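Local coordinates for protein 2,5-dihydroxypyridine 5,6-dioxygenase (Pseudomonas putida KT2440, PDB 7CUP) that catalyses the iron(II)-dependent, dioxygen-driven ring cleavage of 2,5-dihydroxypyridine between carbons 5 and 6, giving N-formylmaleamate in the aerobic breakdown of nicotinate, at residues A[28-33]-A[55-60]; A[78-83]-A[99-104]. One frame throughout, in Å; residues are numbered along the deposited sequence.

Contact 1 of 2, residues A[28-33]-A[55-60]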
loop_
_atom_site.group_PDB
_atom_site.type_symbol
_atom_site.label_atom_id
_atom_site.label_comp_id
_atom_site.label_asym_id
_atom_site.label_seq_id
_atom_site.Cartn_x
_atom_site.Cartn_y
_atom_site.Cartn_z
ATOM N N ALA A 28 -20.557 -6.132 -14.073
ATOM C CA ALA A 28 -19.273 -5.445 -14.289
ATOM C C ALA A 28 -19.181 -4.283 -13.301
ATOM O O ALA A 28 -20.117 -3.454 -13.236
ATOM C CB ALA A 28 -19.180 -4.986 -15.720
ATOM N N VAL A 29 -18.083 -4.239 -12.558
ATOM C CA VAL A 29 -17.751 -3.121 -11.641
ATOM C C VAL A 29 -16.753 -2.231 -12.379
ATOM O O VAL A 29 -15.622 -2.677 -12.633
ATOM C CB VAL A 29 -17.231 -3.584 -10.271
ATOM C CG1 VAL A 29 -16.972 -2.375 -9.382
ATOM C CG2 VAL A 29 -18.207 -4.536 -9.607
ATOM N N LEU A 30 -17.233 -1.063 -12.806
ATOM C CA LEU A 30 -16.453 -0.070 -13.585
ATOM C C LEU A 30 -15.726 0.861 -12.617
ATOM O O LEU A 30 -16.374 1.425 -11.694
ATOM C CB LEU A 30 -17.400 0.718 -14.469
ATOM C CG LEU A 30 -16.722 1.853 -15.224
ATOM C CD1 LEU A 30 -15.603 1.337 -16.134
ATOM C CD2 LEU A 30 -17.762 2.637 -15.987
ATOM N N LYS A 31 -14.426 0.993 -12.793
ATOM C CA LYS A 31 -13.614 1.855 -11.894
ATOM C C LYS A 31 -12.526 2.570 -12.688
ATOM O O LYS A 31 -12.245 2.163 -13.819
ATOM C CB LYS A 31 -12.973 1.018 -10.777
ATOM C CG LYS A 31 -12.067 -0.096 -11.267
ATOM C CD LYS A 31 -11.370 -0.817 -10.147
ATOM C CE LYS A 31 -10.341 -1.804 -10.631
ATOM N NZ LYS A 31 -9.559 -2.307 -9.484
ATOM N N SER A 32 -11.926 3.581 -12.061
ATOM C CA SER A 32 -10.718 4.301 -12.538
ATOM C C SER A 32 -9.789 4.518 -11.339
ATOM O O SER A 32 -10.110 4.004 -10.280
ATOM C CB SER A 32 -11.110 5.597 -13.233
ATOM O OG SER A 32 -9.996 6.152 -13.925
ATOM N N HIS A 33 -8.655 5.210 -11.488
ATOM C CA HIS A 33 -7.636 5.261 -10.397
ATOM C C HIS A 33 -8.202 5.978 -9.155
ATOM O O HIS A 33 -7.790 5.672 -8.047
ATOM C CB HIS A 33 -6.354 5.938 -10.870
ATOM C CG HIS A 33 -6.465 7.421 -10.920
ATOM N ND1 HIS A 33 -6.745 8.089 -12.104
ATOM C CD2 HIS A 33 -6.325 8.365 -9.966
ATOM C CE1 HIS A 33 -6.789 9.393 -11.848
ATOM N NE2 HIS A 33 -6.549 9.582 -10.550
ATOM N N TYR A 55 -16.835 -9.256 -12.974
ATOM C CA TYR A 55 -15.493 -8.808 -13.393
ATOM C C TYR A 55 -15.455 -7.300 -13.172
ATOM O O TYR A 55 -16.548 -6.671 -13.132
ATOM C CB TYR A 55 -15.203 -9.190 -14.850
ATOM C CG TYR A 55 -16.201 -8.702 -15.872
ATOM C CD1 TYR A 55 -17.423 -9.337 -16.036
ATOM C CD2 TYR A 55 -15.939 -7.608 -16.680
ATOM C CE1 TYR A 55 -18.346 -8.899 -16.978
ATOM C CE2 TYR A 55 -16.859 -7.141 -17.620
ATOM C CZ TYR A 55 -18.070 -7.792 -17.765
ATOM O OH TYR A 55 -18.967 -7.399 -18.704
ATOM N N ALA A 56 -14.253 -6.761 -12.997
ATOM C CA ALA A 56 -13.994 -5.305 -12.931
ATOM C C ALA A 56 -13.439 -4.835 -14.276
ATOM O O ALA A 56 -12.703 -5.583 -14.969
ATOM C CB ALA A 56 -13.061 -4.981 -11.780
ATOM N N VAL A 57 -13.866 -3.642 -14.680
ATOM C CA VAL A 57 -13.339 -2.896 -15.843
ATOM C C VAL A 57 -12.731 -1.609 -15.309
ATOM O O VAL A 57 -13.445 -0.886 -14.609
ATOM C CB VAL A 57 -14.443 -2.615 -16.865
ATOM C CG1 VAL A 57 -13.881 -1.832 -18.030
ATOM C CG2 VAL A 57 -15.072 -3.912 -17.327
ATOM N N GLU A 58 -11.445 -1.403 -15.574
ATOM C CA GLU A 58 -10.734 -0.176 -15.193
ATOM C C GLU A 58 -10.439 0.597 -16.467
ATOM O O GLU A 58 -9.820 0.050 -17.373
ATOM C CB GLU A 58 -9.460 -0.454 -14.398
ATOM C CG GLU A 58 -8.767 0.829 -14.049
ATOM C CD GLU A 58 -7.787 0.789 -12.896
ATOM O OE1 GLU A 58 -7.281 -0.335 -12.578
ATOM O OE2 GLU A 58 -7.527 1.911 -12.333
ATOM N N LEU A 59 -10.870 1.840 -16.493
ATOM C CA LEU A 59 -10.550 2.804 -17.567
ATOM C C LEU A 59 -9.540 3.813 -17.023
ATOM O O LEU A 59 -9.642 4.252 -15.882
ATOM C CB LEU A 59 -11.842 3.509 -17.983
ATOM C CG LEU A 59 -12.937 2.608 -18.554
ATOM C CD1 LEU A 59 -14.103 3.417 -19.050
ATOM C CD2 LEU A 59 -12.389 1.757 -19.678
ATOM N N PRO A 60 -8.591 4.258 -17.861
ATOM C CA PRO A 60 -7.809 5.456 -17.579
ATOM C C PRO A 60 -8.738 6.656 -17.366
ATOM O O PRO A 60 -9.754 6.778 -18.083
ATOM C CB PRO A 60 -7.002 5.680 -18.880
ATOM C CG PRO A 60 -7.001 4.341 -19.590
ATOM C CD PRO A 60 -8.311 3.700 -19.189
#

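Contact 2 of 2, residues A[78-83]-A[99-104]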
loop_
_atom_site.group_PDB
_atom_site.type_symbol
_atom_site.label_atom_id
_atom_site.label_comp_id
_atom_site.label_asym_id
_atom_site.label_seq_id
_atom_site.Cartn_x
_atom_site.Cartn_y
_atom_site.Cartn_z
ATOM N N ASP A 78 -16.686 14.962 -23.197
ATOM C CA ASP A 78 -16.272 13.585 -23.518
ATOM C C ASP A 78 -16.051 12.881 -22.187
ATOM O O ASP A 78 -16.018 13.546 -21.127
ATOM C CB ASP A 78 -15.052 13.588 -24.442
ATOM C CG ASP A 78 -15.351 14.188 -25.805
ATOM O OD1 ASP A 78 -16.527 14.427 -26.098
ATOM O OD2 ASP A 78 -14.398 14.444 -26.549
ATOM N N THR A 79 -16.023 11.565 -22.250
ATOM C CA THR A 79 -15.759 10.666 -21.111
ATOM C C THR A 79 -14.735 9.630 -21.567
ATOM O O THR A 79 -14.314 9.651 -22.744
ATOM C CB THR A 79 -17.043 9.992 -20.585
ATOM O OG1 THR A 79 -17.432 8.894 -21.423
ATOM C CG2 THR A 79 -18.213 10.940 -20.454
ATOM N N ALA A 80 -14.408 8.703 -20.682
ATOM C CA ALA A 80 -13.413 7.658 -20.949
ATOM C C ALA A 80 -13.998 6.715 -22.001
ATOM O O ALA A 80 -13.231 6.023 -22.661
ATOM C CB ALA A 80 -13.018 6.977 -19.666
ATOM N N LEU A 81 -15.305 6.760 -22.234
ATOM C CA LEU A 81 -15.932 5.920 -23.282
ATOM C C LEU A 81 -15.829 6.559 -24.656
ATOM O O LEU A 81 -16.027 5.818 -25.647
ATOM C CB LEU A 81 -17.394 5.658 -22.927
ATOM C CG LEU A 81 -17.596 4.618 -21.834
ATOM C CD1 LEU A 81 -19.065 4.299 -21.720
ATOM C CD2 LEU A 81 -16.783 3.352 -22.095
ATOM N N THR A 82 -15.546 7.853 -24.757
ATOM C CA THR A 82 -15.568 8.521 -26.086
ATOM C C THR A 82 -14.510 7.845 -26.961
ATOM O O THR A 82 -13.376 7.770 -26.494
ATOM C CB THR A 82 -15.349 10.033 -26.006
ATOM O OG1 THR A 82 -16.329 10.512 -25.078
ATOM C CG2 THR A 82 -15.485 10.702 -27.357
ATOM N N GLY A 83 -14.891 7.371 -28.150
ATOM C CA GLY A 83 -13.984 6.727 -29.125
ATOM C C GLY A 83 -13.429 5.410 -28.603
ATOM O O GLY A 83 -12.360 4.985 -29.082
ATOM N N ASP A 99 -21.186 1.533 -11.523
ATOM C CA ASP A 99 -20.250 2.607 -11.918
ATOM C C ASP A 99 -19.725 3.298 -10.650
ATOM O O ASP A 99 -20.479 4.008 -9.976
ATOM C CB ASP A 99 -20.976 3.508 -12.916
ATOM C CG ASP A 99 -20.188 4.727 -13.334
ATOM O OD1 ASP A 99 -18.986 4.792 -12.963
ATOM O OD2 ASP A 99 -20.803 5.609 -13.968
ATOM N N THR A 100 -18.443 3.115 -10.351
ATOM C CA THR A 100 -17.719 3.812 -9.259
ATOM C C THR A 100 -16.786 4.877 -9.826
ATOM O O THR A 100 -15.936 5.359 -9.061
ATOM C CB THR A 100 -16.911 2.815 -8.423
ATOM O OG1 THR A 100 -15.806 2.297 -9.176
ATOM C CG2 THR A 100 -17.746 1.651 -7.953
ATOM N N MET A 101 -16.937 5.287 -11.088
ATOM C CA MET A 101 -16.049 6.329 -11.688
ATOM C C MET A 101 -16.850 7.518 -12.258
ATOM O O MET A 101 -16.185 8.508 -12.626
ATOM C CB MET A 101 -15.136 5.748 -12.775
ATOM C CG MET A 101 -15.803 5.490 -14.096
ATOM S SD MET A 101 -14.604 4.976 -15.374
ATOM C CE MET A 101 -14.089 6.549 -16.026
ATOM N N MET A 102 -18.186 7.421 -12.362
ATOM C CA MET A 102 -19.099 8.545 -12.718
ATOM C C MET A 102 -18.990 8.790 -14.217
ATOM O O MET A 102 -18.424 9.811 -14.603
ATOM C CB MET A 102 -18.719 9.829 -11.977
ATOM C CG MET A 102 -19.718 10.282 -10.967
ATOM S SD MET A 102 -21.102 11.072 -11.756
ATOM C CE MET A 102 -20.425 12.704 -12.018
ATOM N N LEU A 103 -19.446 7.829 -15.011
ATOM C CA LEU A 103 -19.631 7.983 -16.467
ATOM C C LEU A 103 -20.745 8.999 -16.638
ATOM O O LEU A 103 -21.884 8.655 -16.321
ATOM C CB LEU A 103 -20.085 6.670 -17.108
ATOM C CG LEU A 103 -19.019 5.639 -17.412
ATOM C CD1 LEU A 103 -19.675 4.500 -18.163
ATOM C CD2 LEU A 103 -17.861 6.227 -18.207
ATOM N N LEU A 104 -20.430 10.181 -17.130
ATOM C CA LEU A 104 -21.457 11.218 -17.346
ATOM C C LEU A 104 -22.416 10.726 -18.442
ATOM O O LEU A 104 -21.978 9.871 -19.289
ATOM C CB LEU A 104 -20.730 12.512 -17.695
ATOM C CG LEU A 104 -19.978 13.150 -16.534
ATOM C CD1 LEU A 104 -19.545 14.559 -16.911
ATOM C CD2 LEU A 104 -20.824 13.174 -15.261
#

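Contact 1 of 2, residues A[28-33]-A[55-60]
Ala28 and Tyr55 sit side by side on two parallel strands, the methyl CB of Ala28 resting over one face of the Tyr55 ring, 4.0 Å from its centroid, in a CH-pi contact. CG of Tyr55 lies between its own backbone N and carbonyl carbon (chi1 56°), which turns the ring across to the alanine on the next strand; its OH is held by the carbonyl of Ala90. From here the backbones exchange bonds in parallel fashion: Val29 N gives to Tyr55 O at 2.9 Å, Val57 N to Val29 O, Lys31 N to Val57 O at 2.8 Å, and Leu59 N to Lys31 O. Past the last of these, Ser32 OG donates to Leu59 O at 2.8 Å, so a side chain prolongs the pairing.

Lys31 runs out over Glu58. Its CB packs against Thr100 OG1, CG passes 3.7 Å from Val57 O, and the extended chain carries CE to 3.9 Å from Glu58 OE1. NZ lies 4.3 Å from Glu58 OE1, too long for a salt bridge, and makes a loose, weak ion pair with Glu58 of a neighbouring subunit. On the other face, Leu30 CD1 packs 3.8 Å from Leu59 CG. With helix 37-49 packed against Val29 and Ala56, this is a classic beta-alpha-beta unit at the border of a parallel sheet, which that subunit continues by antiparallel pairing with Ala56 and Glu58.

Contact 2 of 2, residues A[78-83]-A[99-104]
No hydrogen bond crosses between Thr79, Ala80 and Leu81 and the loop of Met101, Leu103 and Leu104; the polar bonds instead fold each loop internally, and side-chain carbon does nearly all the touching. Leu81 and Leu103 meet at about a right angle, CD1 of Leu81 lying 3.6 Å from CD1 of Leu103. Beside them the methyl CE of Met101, swung round by a bend at chi3 (-88°), abuts Ala80 CB at 3.8 Å. Thr79 divides its work: CG2 packs 4.1 Å from Leu104 CB, while OG1 accepts from Leu81 N at 3.1 Å in an ST turn, within the type I turn running from Thr79 to Thr82. Exchanging Thr79 for an alanine would probably leave Leu81 N without this acceptor and open a gap beside Leu104 CB.

The facing loop is shaped by Asp99. Its OD1 takes Met101 N at 2.8 Å, nearly along the C-O axis, and also Met102 N, from the same face of the carboxylate; OD2 receives Leu103 N through its syn lone pair. Three amides on one buried carboxylate would be expected to stabilise its negative charge and hold this loop's shape; the join itself rests on apolar fit.

Overall arrangement
Followed from the N terminus, the chain lays down strand 26-31, crosses through helix 37-49 and returns as strand 53-58, where contact 1 closes that first excursion. A long loop then leads to residues 78-83; helix 85-92 and strand 96-99 follow, and contact 2 closes the second excursion at 99-104. The two are in series, neither nested nor crossed, yet their centres lie only about 10 Å apart. Strand 96-99 is the other neighbour of strand 26-31, and Leu30 links the two contacts: its O probably bonds to Thr100 OG1, and its CD2 packs on Leu103 CD1. Together the contacts tie the parallel sheet to the loops following its strands, the side chain of Leu104 lying about 10 Å from the bound iron.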